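Local coordinates for archaemetzincin (Archaeoglobus fulgidus, PDB 3ZVS), which probably hydrolyses peptide bonds with the help of a catalytic zinc ion, though its natural substrate is unknown, at residues 6-11 with 34-39; 70-75 with 96-101; 2-7 with 63-68. All coordinates share one frame; numbering follows the deposited sequence.

Contact 1: 6-11 with 34-39; sequences QPLSVN and PASDVS
The carboxamide of Q6 reaches from strand 2-7 to the loop that follows strand 29-32, where its NE2 donates to P34 O at 2.9 Å. CG stands opposite the backbone N (chi1 174°) and the chain folds back at chi2, which brings the same nitrogen back to the carbonyl of the next residue, P7 O, with NE2 and O 3.0 Å apart. Both acceptors lie close to the amide plane, so two bonds fix the rotation of the group; the reach and two N-H groups of a glutamine suit this bridging place. P7 O is gripped twice, since S36 N also donates to it, at 3.1 Å, and the two donors arrive from opposite faces of its carbonyl plane. Proline brings no N-H to strand 2-7, but its ring serves as an apolar surface, P7 CB resting on A35 CB.

S36 O then accepts S9 N at 2.9 Å, while L8 CA adds a CA-H...O contact to the same oxygen. The S36 N to P7 O and S9 N to S36 O bonds make a single beta bridge of L8 with S36, by which the loop after edge strand 29-32 keeps beside strand 2-7 of the five-stranded mixed sheet of the metzincin fold.

Past the bridge, side chains take over. S9 turns OG back beside its backbone N (chi1 -57°), where the oxygen receives V38 N at 2.9 Å; a serine is short enough to stand in here for a backbone acceptor. D37 CA lies against that hydroxyl. Beyond it, V38 CB meets L8 CB at 4.0 Å. At its far end L8 places CD2 3.3 Å from S36 OG. Both L8 and V38 lean on I55 of helix 52-58.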
ATOM      1  N   GLN A   6      -4.697   8.718  -1.375  1.00 12.43           N
ATOM      2  CA  GLN A   6      -4.305   9.599  -2.459  1.00 11.29           C
ATOM      3  C   GLN A   6      -4.154   8.774  -3.748  1.00 10.05           C
ATOM      4  O   GLN A   6      -3.139   8.089  -3.958  1.00 10.38           O
ATOM      5  CB  GLN A   6      -2.962  10.300  -2.155  1.00 12.98           C
ATOM      6  CG  GLN A   6      -2.435  11.130  -3.325  1.00 12.80           C
ATOM      7  CD  GLN A   6      -3.395  12.233  -3.696  1.00 13.60           C
ATOM      8  OE1 GLN A   6      -3.624  13.163  -2.913  1.00 19.32           O
ATOM      9  NE2 GLN A   6      -3.986  12.133  -4.854  1.00 14.07           N
ATOM     10  N   PRO A   7      -5.144   8.834  -4.644  1.00 10.17           N
ATOM     11  CA  PRO A   7      -5.012   8.123  -5.914  1.00  8.96           C
ATOM     12  C   PRO A   7      -3.931   8.779  -6.771  1.00 11.59           C
ATOM     13  O   PRO A   7      -3.942  10.014  -6.951  1.00 10.54           O
ATOM     14  CB  PRO A   7      -6.428   8.251  -6.553  1.00 10.71           C
ATOM     15  CG  PRO A   7      -7.311   8.740  -5.443  1.00 10.90           C
ATOM     16  CD  PRO A   7      -6.414   9.579  -4.576  1.00 11.23           C
ATOM     17  N   LEU A   8      -3.021   7.987  -7.290  1.00  9.94           N
ATOM     18  CA  LEU A   8      -1.924   8.463  -8.110  1.00  9.54           C
ATOM     19  C   LEU A   8      -1.826   7.589  -9.344  1.00  8.88           C
ATOM     20  O   LEU A   8      -1.187   6.528  -9.301  1.00 10.97           O
ATOM     21  CB  LEU A   8      -0.611   8.398  -7.348  1.00 13.02           C
ATOM     22  CG  LEU A   8      -0.497   9.254  -6.105  1.00 14.81           C
ATOM     23  CD1 LEU A   8       0.755   8.887  -5.326  1.00 13.97           C
ATOM     24  CD2 LEU A   8      -0.481  10.717  -6.417  1.00 14.38           C
ATOM     25  N   SER A   9      -2.505   7.971 -10.422  1.00 10.84           N
ATOM     26  CA  SER A   9      -2.599   7.110 -11.607  1.00  9.81           C
ATOM     27  C   SER A   9      -3.076   5.693 -11.279  1.00  9.93           C
ATOM     28  O   SER A   9      -2.345   4.718 -11.440  1.00  9.86           O
ATOM     29  CB  SER A   9      -1.288   7.052 -12.344  1.00 10.27           C
ATOM     30  OG  SER A   9      -0.864   8.370 -12.714  1.00 11.70           O
ATOM     31  N   VAL A  10      -4.324   5.609 -10.866  1.00  9.66           N
ATOM     32  CA  VAL A  10      -4.912   4.356 -10.406  1.00  8.78           C
ATOM     33  C   VAL A  10      -6.378   4.311 -10.787  1.00 10.84           C
ATOM     34  O   VAL A  10      -7.064   5.327 -10.776  1.00 10.61           O
ATOM     35  CB  VAL A  10      -4.713   4.182  -8.881  1.00  8.24           C
ATOM     36  CG1 VAL A  10      -5.503   5.199  -8.072  1.00 10.98           C
ATOM     37  CG2 VAL A  10      -5.036   2.730  -8.456  1.00 12.41           C
ATOM     38  N   ASN A  11      -6.872   3.116 -11.087  1.00 10.02           N
ATOM     39  CA  ASN A  11      -8.303   2.900 -11.353  1.00  9.88           C
ATOM     40  C   ASN A  11      -9.167   3.370 -10.173  1.00 10.29           C
ATOM     41  O   ASN A  11      -8.916   3.023  -9.001  1.00 10.20           O
ATOM     42  CB  ASN A  11      -8.511   1.412 -11.564  1.00  9.92           C
ATOM     43  CG  ASN A  11      -9.918   1.055 -12.002  1.00 12.83           C
ATOM     44  OD1 ASN A  11     -10.811   1.901 -12.103  1.00 17.92           O
ATOM     45  ND2 ASN A  11     -10.120  -0.207 -12.264  1.00 17.23           N
ATOM     46  N   PRO A  34      -8.537  13.985  -4.010  1.00 16.73           N
ATOM     47  CA  PRO A  34      -8.648  14.120  -5.456  1.00 16.16           C
ATOM     48  C   PRO A  34      -7.549  13.353  -6.193  1.00 11.09           C
ATOM     49  O   PRO A  34      -6.407  13.433  -5.812  1.00 14.55           O
ATOM     50  CB  PRO A  34      -8.442  15.616  -5.658  1.00 16.19           C
ATOM     51  CG  PRO A  34      -8.917  16.246  -4.347  1.00 21.05           C
ATOM     52  CD  PRO A  34      -8.428  15.284  -3.321  1.00 17.60           C
ATOM     53  N   ALA A  35      -7.936  12.624  -7.226  1.00 14.20           N
ATOM     54  CA  ALA A  35      -6.979  11.889  -8.031  1.00 14.40           C
ATOM     55  C   ALA A  35      -6.003  12.801  -8.750  1.00 16.27           C
ATOM     56  O   ALA A  35      -6.354  13.913  -9.152  1.00 16.77           O
ATOM     57  CB  ALA A  35      -7.680  11.046  -9.023  1.00 15.11           C
ATOM     58  N   SER A  36      -4.773  12.347  -8.888  1.00 13.79           N
ATOM     59  CA  SER A  36      -3.770  13.052  -9.663  1.00 13.70           C
ATOM     60  C   SER A  36      -2.936  12.012 -10.370  1.00 15.97           C
ATOM     61  O   SER A  36      -2.915  10.836  -9.990  1.00 13.91           O
ATOM     62  CB  SER A  36      -2.893  13.986  -8.783  1.00 14.29           C
ATOM     63  OG  SER A  36      -2.032  13.272  -7.923  1.00 23.57           O
ATOM     64  N   ASP A  37      -2.255  12.409 -11.434  1.00 14.89           N
ATOM     65  CA  ASP A  37      -1.297  11.519 -12.056  1.00 12.58           C
ATOM     66  C   ASP A  37      -0.033  11.476 -11.210  1.00 14.36           C
ATOM     67  O   ASP A  37       0.425  12.514 -10.713  1.00 17.88           O
ATOM     68  CB  ASP A  37      -0.932  12.009 -13.458  1.00 15.66           C
ATOM     69  CG  ASP A  37      -2.105  12.008 -14.421  1.00 20.41           C
ATOM     70  OD1 ASP A  37      -3.159  11.387 -14.165  1.00 20.70           O
ATOM     71  OD2 ASP A  37      -1.977  12.686 -15.462  1.00 29.01           O
ATOM     72  N   VAL A  38       0.567  10.293 -11.069  1.00 12.85           N
ATOM     73  CA  VAL A  38       1.796  10.160 -10.325  1.00 13.36           C
ATOM     74  C   VAL A  38       2.858  11.061 -10.991  1.00 14.42           C
ATOM     75  O   VAL A  38       2.897  11.198 -12.219  1.00 13.67           O
ATOM     76  CB  VAL A  38       2.184   8.667 -10.149  1.00 16.17           C
ATOM     77  CG1 VAL A  38       2.544   8.007 -11.494  1.00 15.82           C
ATOM     78  CG2 VAL A  38       3.292   8.533  -9.142  1.00 16.65           C
ATOM     79  N   SER A  39       3.681  11.709 -10.174  1.00 14.49           N
ATOM     80  CA  SER A  39       4.617  12.717 -10.690  1.00 14.85           C
ATOM     81  C   SER A  39       5.675  12.118 -11.605  1.00 11.95           C
ATOM     82  O   SER A  39       6.382  11.193 -11.229  1.00 12.98           O
ATOM     83  CB  SER A  39       5.293  13.444  -9.530  1.00 18.95           C
ATOM     84  OG  SER A  39       6.163  14.463 -10.049  1.00 21.00           O
TER

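Contact 2: 70-75 with 96-101; sequences GKDIYA and VFRLTT
R98 grips the carboxylate of D72 side-on, with NE donating to OD1 at 2.9 Å and NH2 to OD2 at 2.8 Å. Each oxygen is met on its syn side, but the two flat groups are twisted 45° apart: OD1 lies almost in the guanidinium plane, whereas OD2 is tilted out of it. A bend at chi2 of R98 carries the guanidinium round to the acid. D72 OD2 also accepts Q49 NE2 from strand 49-51, so a second donor outside the pair helps to hold the carboxylate in place. A leucine in place of R98 would probably leave the D72 carboxylate without its opposite charge and freer to turn, with Q49 as a remaining partner.

D72 has a second role, played by its methylene. Its CG lies opposite the backbone N (chi1 -162°), and CB sits over one face of the F97 ring, 3.6 Å from the centroid, in a CH-pi contact displaced toward the rim. The carboxylate follows CB over the ring, the two planes 26° apart, and D72 OD1 comes to 3.3 Å from F97 CD1. Aspartate thus shares its flat surface with the phenyl ring while offering its oxygens to arginine. G70 O lies at the ring's edge, 3.6 Å from F97 CD2, and G70 CA packs on V96 CG2 at 3.9 Å.

Between the two segments S95 OG bonds to both K71 O and F97 N. The contact thereby ties the chain leading into strand 73-74 to the connection between strand 91-95 and helix 104-122, the helix bearing H117, E118 and H121 of the HExxHxxGxxH zinc-binding motif that defines the metzincins.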
ATOM      1  N   GLY A  70      -1.296   2.532  -9.957  1.00  8.08           N
ATOM      2  CA  GLY A  70      -1.248   1.427 -10.876  1.00  9.18           C
ATOM      3  C   GLY A  70       0.062   1.244 -11.611  1.00 10.50           C
ATOM      4  O   GLY A  70       0.238   0.289 -12.370  1.00 10.95           O
ATOM      5  N   LYS A  71       0.989   2.195 -11.428  1.00  8.17           N
ATOM      6  CA  LYS A  71       2.314   2.150 -12.028  1.00  8.44           C
ATOM      7  C   LYS A  71       3.222   1.247 -11.198  1.00  8.79           C
ATOM      8  O   LYS A  71       3.152   1.228  -9.970  1.00  8.82           O
ATOM      9  CB  LYS A  71       2.940   3.561 -12.075  1.00  9.53           C
ATOM     10  CG  LYS A  71       2.182   4.583 -12.901  1.00  9.88           C
ATOM     11  CD  LYS A  71       2.252   4.319 -14.400  1.00 10.47           C
ATOM     12  CE  LYS A  71       1.613   5.502 -15.117  1.00 13.67           C
ATOM     13  NZ  LYS A  71       1.819   5.350 -16.574  1.00 12.78           N
ATOM     14  N   ASP A  72       4.109   0.525 -11.876  1.00  8.48           N
ATOM     15  CA  ASP A  72       5.138  -0.269 -11.191  1.00  8.45           C
ATOM     16  C   ASP A  72       6.102   0.685 -10.493  1.00  9.21           C
ATOM     17  O   ASP A  72       6.563   1.701 -11.068  1.00  9.56           O
ATOM     18  CB  ASP A  72       5.886  -1.133 -12.228  1.00  9.80           C
ATOM     19  CG  ASP A  72       6.660  -2.294 -11.635  1.00  9.87           C
ATOM     20  OD1 ASP A  72       6.280  -2.795 -10.574  1.00  9.81           O
ATOM     21  OD2 ASP A  72       7.643  -2.704 -12.301  1.00 10.34           O
ATOM     22  N   ILE A  73       6.446   0.344  -9.256  1.00  9.23           N
ATOM     23  CA  ILE A  73       7.399   1.089  -8.458  1.00  9.10           C
ATOM     24  C   ILE A  73       8.563   0.238  -7.960  1.00 10.12           C
ATOM     25  O   ILE A  73       8.499  -0.982  -7.889  1.00 10.13           O
ATOM     26  CB  ILE A  73       6.716   1.786  -7.250  1.00  8.98           C
ATOM     27  CG1 ILE A  73       6.088   0.762  -6.289  1.00  9.30           C
ATOM     28  CG2 ILE A  73       5.604   2.757  -7.753  1.00 10.15           C
ATOM     29  CD1 ILE A  73       5.455   1.359  -5.055  1.00  9.50           C
ATOM     30  N   TYR A  74       9.654   0.930  -7.668  1.00  9.13           N
ATOM     31  CA  TYR A  74      10.855   0.313  -7.108  1.00 10.37           C
ATOM     32  C   TYR A  74      11.452   1.265  -6.072  1.00 10.25           C
ATOM     33  O   TYR A  74      11.069   2.402  -5.966  1.00 11.00           O
ATOM     34  CB  TYR A  74      11.895   0.052  -8.225  1.00 12.20           C
ATOM     35  CG  TYR A  74      12.661   1.314  -8.592  1.00 13.55           C
ATOM     36  CD1 TYR A  74      12.085   2.296  -9.377  1.00 12.12           C
ATOM     37  CD2 TYR A  74      13.953   1.527  -8.141  1.00 14.32           C
ATOM     38  CE1 TYR A  74      12.762   3.478  -9.696  1.00 12.41           C
ATOM     39  CE2 TYR A  74      14.622   2.692  -8.435  1.00 14.10           C
ATOM     40  CZ  TYR A  74      14.025   3.658  -9.210  1.00 11.98           C
ATOM     41  OH  TYR A  74      14.669   4.840  -9.512  1.00 16.22           O
ATOM     42  N   ALA A  75      12.365   0.744  -5.250  1.00 11.86           N
ATOM     43  CA  ALA A  75      13.163   1.562  -4.341  1.00 14.68           C
ATOM     44  C   ALA A  75      14.608   1.097  -4.498  1.00 18.16           C
ATOM     45  O   ALA A  75      14.882   0.070  -5.112  1.00 15.62           O
ATOM     46  CB  ALA A  75      12.716   1.391  -2.948  1.00 16.57           C
ATOM     47  N   VAL A  96      -0.348  -1.333  -7.156  1.00  8.43           N
ATOM     48  CA  VAL A  96      -1.135  -2.514  -7.435  1.00  7.86           C
ATOM     49  C   VAL A  96      -0.656  -3.191  -8.735  1.00  8.95           C
ATOM     50  O   VAL A  96      -1.156  -4.242  -9.147  1.00  9.54           O
ATOM     51  CB  VAL A  96      -2.649  -2.184  -7.485  1.00  9.29           C
ATOM     52  CG1 VAL A  96      -3.130  -1.648  -6.165  1.00  9.55           C
ATOM     53  CG2 VAL A  96      -2.933  -1.204  -8.613  1.00 10.43           C
ATOM     54  N   PHE A  97       0.375  -2.638  -9.351  1.00  8.62           N
ATOM     55  CA  PHE A  97       0.886  -3.158 -10.636  1.00  8.63           C
ATOM     56  C   PHE A  97       1.250  -4.654 -10.612  1.00  9.67           C
ATOM     57  O   PHE A  97       0.885  -5.418 -11.508  1.00 10.78           O
ATOM     58  CB  PHE A  97       2.097  -2.351 -11.110  1.00  9.28           C
ATOM     59  CG  PHE A  97       2.712  -2.858 -12.400  1.00  7.59           C
ATOM     60  CD1 PHE A  97       3.701  -3.827 -12.404  1.00  9.85           C
ATOM     61  CD2 PHE A  97       2.320  -2.335 -13.612  1.00 10.05           C
ATOM     62  CE1 PHE A  97       4.269  -4.262 -13.573  1.00 11.10           C
ATOM     63  CE2 PHE A  97       2.895  -2.770 -14.799  1.00 11.97           C
ATOM     64  CZ  PHE A  97       3.864  -3.763 -14.765  1.00 11.31           C
ATOM     65  N   ARG A  98       2.000  -5.085  -9.588  1.00  9.25           N
ATOM     66  CA  ARG A  98       2.485  -6.450  -9.522  1.00 12.41           C
ATOM     67  C   ARG A  98       1.393  -7.390  -9.077  1.00 10.96           C
ATOM     68  O   ARG A  98       1.589  -8.613  -9.088  1.00 12.35           O
ATOM     69  CB  ARG A  98       3.663  -6.504  -8.552  1.00 10.08           C
ATOM     70  CG  ARG A  98       4.885  -5.735  -9.065  1.00 10.51           C
ATOM     71  CD  ARG A  98       5.634  -6.511 -10.138  1.00 11.18           C
ATOM     72  NE  ARG A  98       6.700  -5.708 -10.736  1.00 10.60           N
ATOM     73  CZ  ARG A  98       7.697  -6.187 -11.460  1.00 12.12           C
ATOM     74  NH1 ARG A  98       7.853  -7.501 -11.617  1.00 14.50           N
ATOM     75  NH2 ARG A  98       8.592  -5.356 -11.976  1.00 12.85           N
ATOM     76  N   LEU A  99       0.242  -6.844  -8.693  1.00  9.46           N
ATOM     77  CA  LEU A  99      -0.886  -7.667  -8.215  1.00 10.44           C
ATOM     78  C   LEU A  99      -1.865  -8.122  -9.305  1.00 10.59           C
ATOM     79  O   LEU A  99      -2.710  -9.003  -9.069  1.00 10.61           O
ATOM     80  CB  LEU A  99      -1.657  -6.934  -7.135  1.00 10.11           C
ATOM     81  CG  LEU A  99      -0.804  -6.322  -6.002  1.00  9.34           C
ATOM     82  CD1 LEU A  99      -1.674  -5.581  -5.000  1.00 11.31           C
ATOM     83  CD2 LEU A  99       0.062  -7.336  -5.301  1.00 11.22           C
ATOM     84  N   THR A 100      -1.744  -7.555 -10.500  1.00 10.45           N
ATOM     85  CA  THR A 100      -2.687  -7.798 -11.577  1.00 11.70           C
ATOM     86  C   THR A 100      -2.876  -9.280 -11.832  1.00 13.53           C
ATOM     87  O   THR A 100      -1.922 -10.041 -11.917  1.00 13.73           O
ATOM     88  CB  THR A 100      -2.189  -7.130 -12.861  1.00 12.20           C
ATOM     89  OG1 THR A 100      -0.931  -7.702 -13.276  1.00 19.60           O
ATOM     90  CG2 THR A 100      -1.950  -5.680 -12.615  1.00 11.56           C
ATOM     91  N   THR A 101      -4.139  -9.677 -11.960  1.00 14.74           N
ATOM     92  CA  THR A 101      -4.455 -11.083 -12.170  1.00 15.80           C
ATOM     93  C   THR A 101      -5.858 -11.171 -12.787  1.00 17.29           C
ATOM     94  O   THR A 101      -6.666 -10.246 -12.662  1.00 17.72           O
ATOM     95  CB  THR A 101      -4.313 -11.884 -10.837  1.00 18.59           C
ATOM     96  OG1 THR A 101      -4.344 -13.315 -11.055  1.00 22.47           O
ATOM     97  CG2 THR A 101      -5.353 -11.449  -9.842  1.00 15.07           C
TER

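Contact 3: 2-7 with 63-68; sequences KIYIQP and KVTLGV
Y4 bonds to segment 63-68 through both its N-H and its C=O: its N donates to V64 O at 2.7 Å, and its O accepts L66 N at 2.8 Å. V64 N to K2 O, Q6 N to L66 O and V68 N to Q6 O continue the ladder on either side. CA-H...O contacts fill in between these rungs, as where I5 CA faces L66 O.

The result is a parallel strand pair, 2-7 beside 65-69, in the middle of the mixed metzincin sheet; the N-H and C=O groups of I3 and I5 serve strand 29-32 and L33 just after it, on the other side. The side chains of Y4, T65 and Q6 share one face, to which G67, beside Q6, adds none. With CG set beside its backbone N (chi1 -62°), Y4 turns a ring edge to V64 O, CD1 lying 3.5 Å away, while T65 OG1, itself bonded to I62 O, lies 3.8 Å from Y4 CB. F31 stacks on the Y4 ring.

I5, L66, P7 and V68 occupy the other face, where branched aliphatic residues suit a buried sheet: I5 CG2 meets V68 CG2 at 4.0 Å, and both side chains pack on L18 of helix 12-26. L66 leans instead on A115, E118 and I119 of helix 104-122. Where the strands begin, a water accepts from K2 N and donates to K63 O, the carbonyl oxygen of the cis peptide bond joining K63 to V64.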
ATOM      1  N   LYS A   2      -7.387   8.561  11.180  1.00 21.84           N
ATOM      2  CA  LYS A   2      -7.867   8.966   9.854  1.00 19.40           C
ATOM      3  C   LYS A   2      -6.909   8.412   8.814  1.00 16.77           C
ATOM      4  O   LYS A   2      -5.701   8.403   9.040  1.00 18.03           O
ATOM      5  CB  LYS A   2      -7.919  10.494   9.724  1.00 20.87           C
ATOM      6  CG  LYS A   2      -8.706  11.143  10.853  1.00 27.86           C
ATOM      7  CD  LYS A   2      -9.356  12.456  10.458  1.00 37.72           C
ATOM      8  CE  LYS A   2      -9.802  13.265  11.679  1.00 51.77           C
ATOM      9  NZ  LYS A   2     -10.513  12.427  12.698  1.00 67.54           N
ATOM     10  N   ILE A   3      -7.453   7.913   7.712  1.00 14.22           N
ATOM     11  CA  ILE A   3      -6.632   7.430   6.602  1.00 12.62           C
ATOM     12  C   ILE A   3      -7.075   8.209   5.374  1.00 13.81           C
ATOM     13  O   ILE A   3      -8.262   8.217   5.045  1.00 14.96           O
ATOM     14  CB  ILE A   3      -6.855   5.926   6.332  1.00 15.38           C
ATOM     15  CG1 ILE A   3      -6.496   5.110   7.582  1.00 16.60           C
ATOM     16  CG2 ILE A   3      -6.066   5.478   5.096  1.00 15.45           C
ATOM     17  CD1 ILE A   3      -6.912   3.661   7.537  1.00 16.25           C
ATOM     18  N   TYR A   4      -6.106   8.850   4.725  1.00 14.11           N
ATOM     19  CA  TYR A   4      -6.326   9.612   3.498  1.00 13.48           C
ATOM     20  C   TYR A   4      -5.760   8.794   2.366  1.00 13.28           C
ATOM     21  O   TYR A   4      -4.564   8.515   2.340  1.00 15.55           O
ATOM     22  CB  TYR A   4      -5.605  10.960   3.579  1.00 14.42           C
ATOM     23  CG  TYR A   4      -6.142  11.816   4.701  1.00 18.26           C
ATOM     24  CD1 TYR A   4      -5.663  11.676   5.988  1.00 19.46           C
ATOM     25  CD2 TYR A   4      -7.148  12.744   4.472  1.00 20.21           C
ATOM     26  CE1 TYR A   4      -6.153  12.442   7.012  1.00 17.94           C
ATOM     27  CE2 TYR A   4      -7.655  13.517   5.502  1.00 22.54           C
ATOM     28  CZ  TYR A   4      -7.143  13.366   6.761  1.00 24.08           C
ATOM     29  OH  TYR A   4      -7.648  14.135   7.794  1.00 29.75           O
ATOM     30  N   ILE A   5      -6.605   8.388   1.432  1.00 12.46           N
ATOM     31  CA  ILE A   5      -6.159   7.697   0.236  1.00 10.61           C
ATOM     32  C   ILE A   5      -5.914   8.716  -0.858  1.00 13.41           C
ATOM     33  O   ILE A   5      -6.794   9.480  -1.219  1.00 12.90           O
ATOM     34  CB  ILE A   5      -7.202   6.670  -0.249  1.00 10.47           C
ATOM     35  CG1 ILE A   5      -7.520   5.647   0.840  1.00 13.21           C
ATOM     36  CG2 ILE A   5      -6.755   5.958  -1.503  1.00 12.95           C
ATOM     37  CD1 ILE A   5      -8.803   4.884   0.594  1.00 16.47           C
ATOM     38  N   GLN A   6      -4.697   8.718  -1.375  1.00 12.43           N
ATOM     39  CA  GLN A   6      -4.305   9.599  -2.459  1.00 11.29           C
ATOM     40  C   GLN A   6      -4.154   8.774  -3.748  1.00 10.05           C
ATOM     41  O   GLN A   6      -3.139   8.089  -3.958  1.00 10.38           O
ATOM     42  CB  GLN A   6      -2.962  10.300  -2.155  1.00 12.98           C
ATOM     43  CG  GLN A   6      -2.435  11.130  -3.325  1.00 12.80           C
ATOM     44  CD  GLN A   6      -3.395  12.233  -3.696  1.00 13.60           C
ATOM     45  OE1 GLN A   6      -3.624  13.163  -2.913  1.00 19.32           O
ATOM     46  NE2 GLN A   6      -3.986  12.133  -4.854  1.00 14.07           N
ATOM     47  N   PRO A   7      -5.144   8.834  -4.644  1.00 10.17           N
ATOM     48  CA  PRO A   7      -5.012   8.123  -5.914  1.00  8.96           C
ATOM     49  C   PRO A   7      -3.931   8.779  -6.771  1.00 11.59           C
ATOM     50  O   PRO A   7      -3.942  10.014  -6.951  1.00 10.54           O
ATOM     51  CB  PRO A   7      -6.428   8.251  -6.553  1.00 10.71           C
ATOM     52  CG  PRO A   7      -7.311   8.740  -5.443  1.00 10.90           C
ATOM     53  CD  PRO A   7      -6.414   9.579  -4.576  1.00 11.23           C
ATOM     54  N   LYS A  63      -0.837  11.956   8.998  1.00 18.30           N
ATOM     55  CA  LYS A  63      -1.011  10.559   9.376  1.00 17.56           C
ATOM     56  C   LYS A  63      -2.485  10.190   9.348  1.00 18.91           C
ATOM     57  O   LYS A  63      -3.295  10.875   9.993  1.00 21.86           O
ATOM     58  CB  LYS A  63      -0.448  10.340  10.788  1.00 23.63           C
ATOM     59  CG  LYS A  63      -0.438   8.894  11.247  1.00 23.94           C
ATOM     60  CD  LYS A  63       0.290   8.733  12.603  1.00 32.78           C
ATOM     61  CE  LYS A  63       0.541   7.269  12.984  1.00 42.22           C
ATOM     62  NZ  LYS A  63       2.012   6.929  13.027  1.00 33.24           N
ATOM     63  N   VAL A  64      -2.908   9.140   8.632  1.00 16.61           N
ATOM     64  CA  VAL A  64      -2.132   8.314   7.718  1.00 14.18           C
ATOM     65  C   VAL A  64      -2.503   8.693   6.281  1.00 14.67           C
ATOM     66  O   VAL A  64      -3.681   8.814   5.972  1.00 14.60           O
ATOM     67  CB  VAL A  64      -2.505   6.819   7.883  1.00 13.52           C
ATOM     68  CG1 VAL A  64      -1.820   5.937   6.828  1.00 15.79           C
ATOM     69  CG2 VAL A  64      -2.164   6.319   9.289  1.00 17.32           C
ATOM     70  N   THR A  65      -1.508   8.884   5.420  1.00 12.71           N
ATOM     71  CA  THR A  65      -1.759   9.123   4.007  1.00 12.47           C
ATOM     72  C   THR A  65      -1.131   8.011   3.191  1.00 11.01           C
ATOM     73  O   THR A  65       0.069   7.773   3.275  1.00 13.88           O
ATOM     74  CB  THR A  65      -1.225  10.502   3.561  1.00 15.05           C
ATOM     75  OG1 THR A  65      -1.937  11.518   4.265  1.00 16.82           O
ATOM     76  CG2 THR A  65      -1.405  10.687   2.053  1.00 15.31           C
ATOM     77  N   LEU A  66      -1.979   7.319   2.436  1.00 11.56           N
ATOM     78  CA  LEU A  66      -1.570   6.211   1.577  1.00 11.27           C
ATOM     79  C   LEU A  66      -1.783   6.577   0.120  1.00  9.57           C
ATOM     80  O   LEU A  66      -2.912   6.719  -0.337  1.00 11.08           O
ATOM     81  CB  LEU A  66      -2.373   4.946   1.872  1.00 11.76           C
ATOM     82  CG  LEU A  66      -2.050   3.743   0.971  1.00  9.80           C
ATOM     83  CD1 LEU A  66      -0.671   3.160   1.234  1.00 11.15           C
ATOM     84  CD2 LEU A  66      -3.119   2.650   1.119  1.00 11.84           C
ATOM     85  N   GLY A  67      -0.680   6.733  -0.609  1.00  9.56           N
ATOM     86  CA  GLY A  67      -0.738   6.894  -2.050  1.00  8.73           C
ATOM     87  C   GLY A  67      -0.932   5.539  -2.688  1.00 11.17           C
ATOM     88  O   GLY A  67      -0.371   4.545  -2.207  1.00 13.09           O
ATOM     89  N   VAL A  68      -1.747   5.466  -3.730  1.00  9.21           N
ATOM     90  CA  VAL A  68      -2.029   4.197  -4.398  1.00  9.86           C
ATOM     91  C   VAL A  68      -1.925   4.410  -5.895  1.00  9.70           C
ATOM     92  O   VAL A  68      -2.559   5.316  -6.432  1.00  9.31           O
ATOM     93  CB  VAL A  68      -3.439   3.655  -4.069  1.00  9.90           C
ATOM     94  CG1 VAL A  68      -3.606   2.279  -4.655  1.00 11.75           C
ATOM     95  CG2 VAL A  68      -3.711   3.612  -2.541  1.00 10.48           C
TER
HETATM   96  O   HOH W   1      -4.767   9.653  12.016  1.00 30.25           O

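Overall arrangement
Contacts 1 and 3 share Q6 and P7: the strand that pairs with 65-68 in contact 3 runs on into the loop pairing of contact 1, and L8 N to V68 O, 2.8 Å, probably continues the ladder. Contact 1 passes to contact 2 through S9 O and G70 N, also 2.8 Å apart and probably bonded, and through V38 CG1 packed on K71 CG. Contacts 2 and 3, with centres about 17 Å apart, meet where V96 CG1 touches V68 CG1. The side chain of E118, the inferred proton acceptor, is about 4 Å from that of L66 and about 9 Å from that of V96, while K71 NZ binds a malonate ion, probably from the crystallisation liquor.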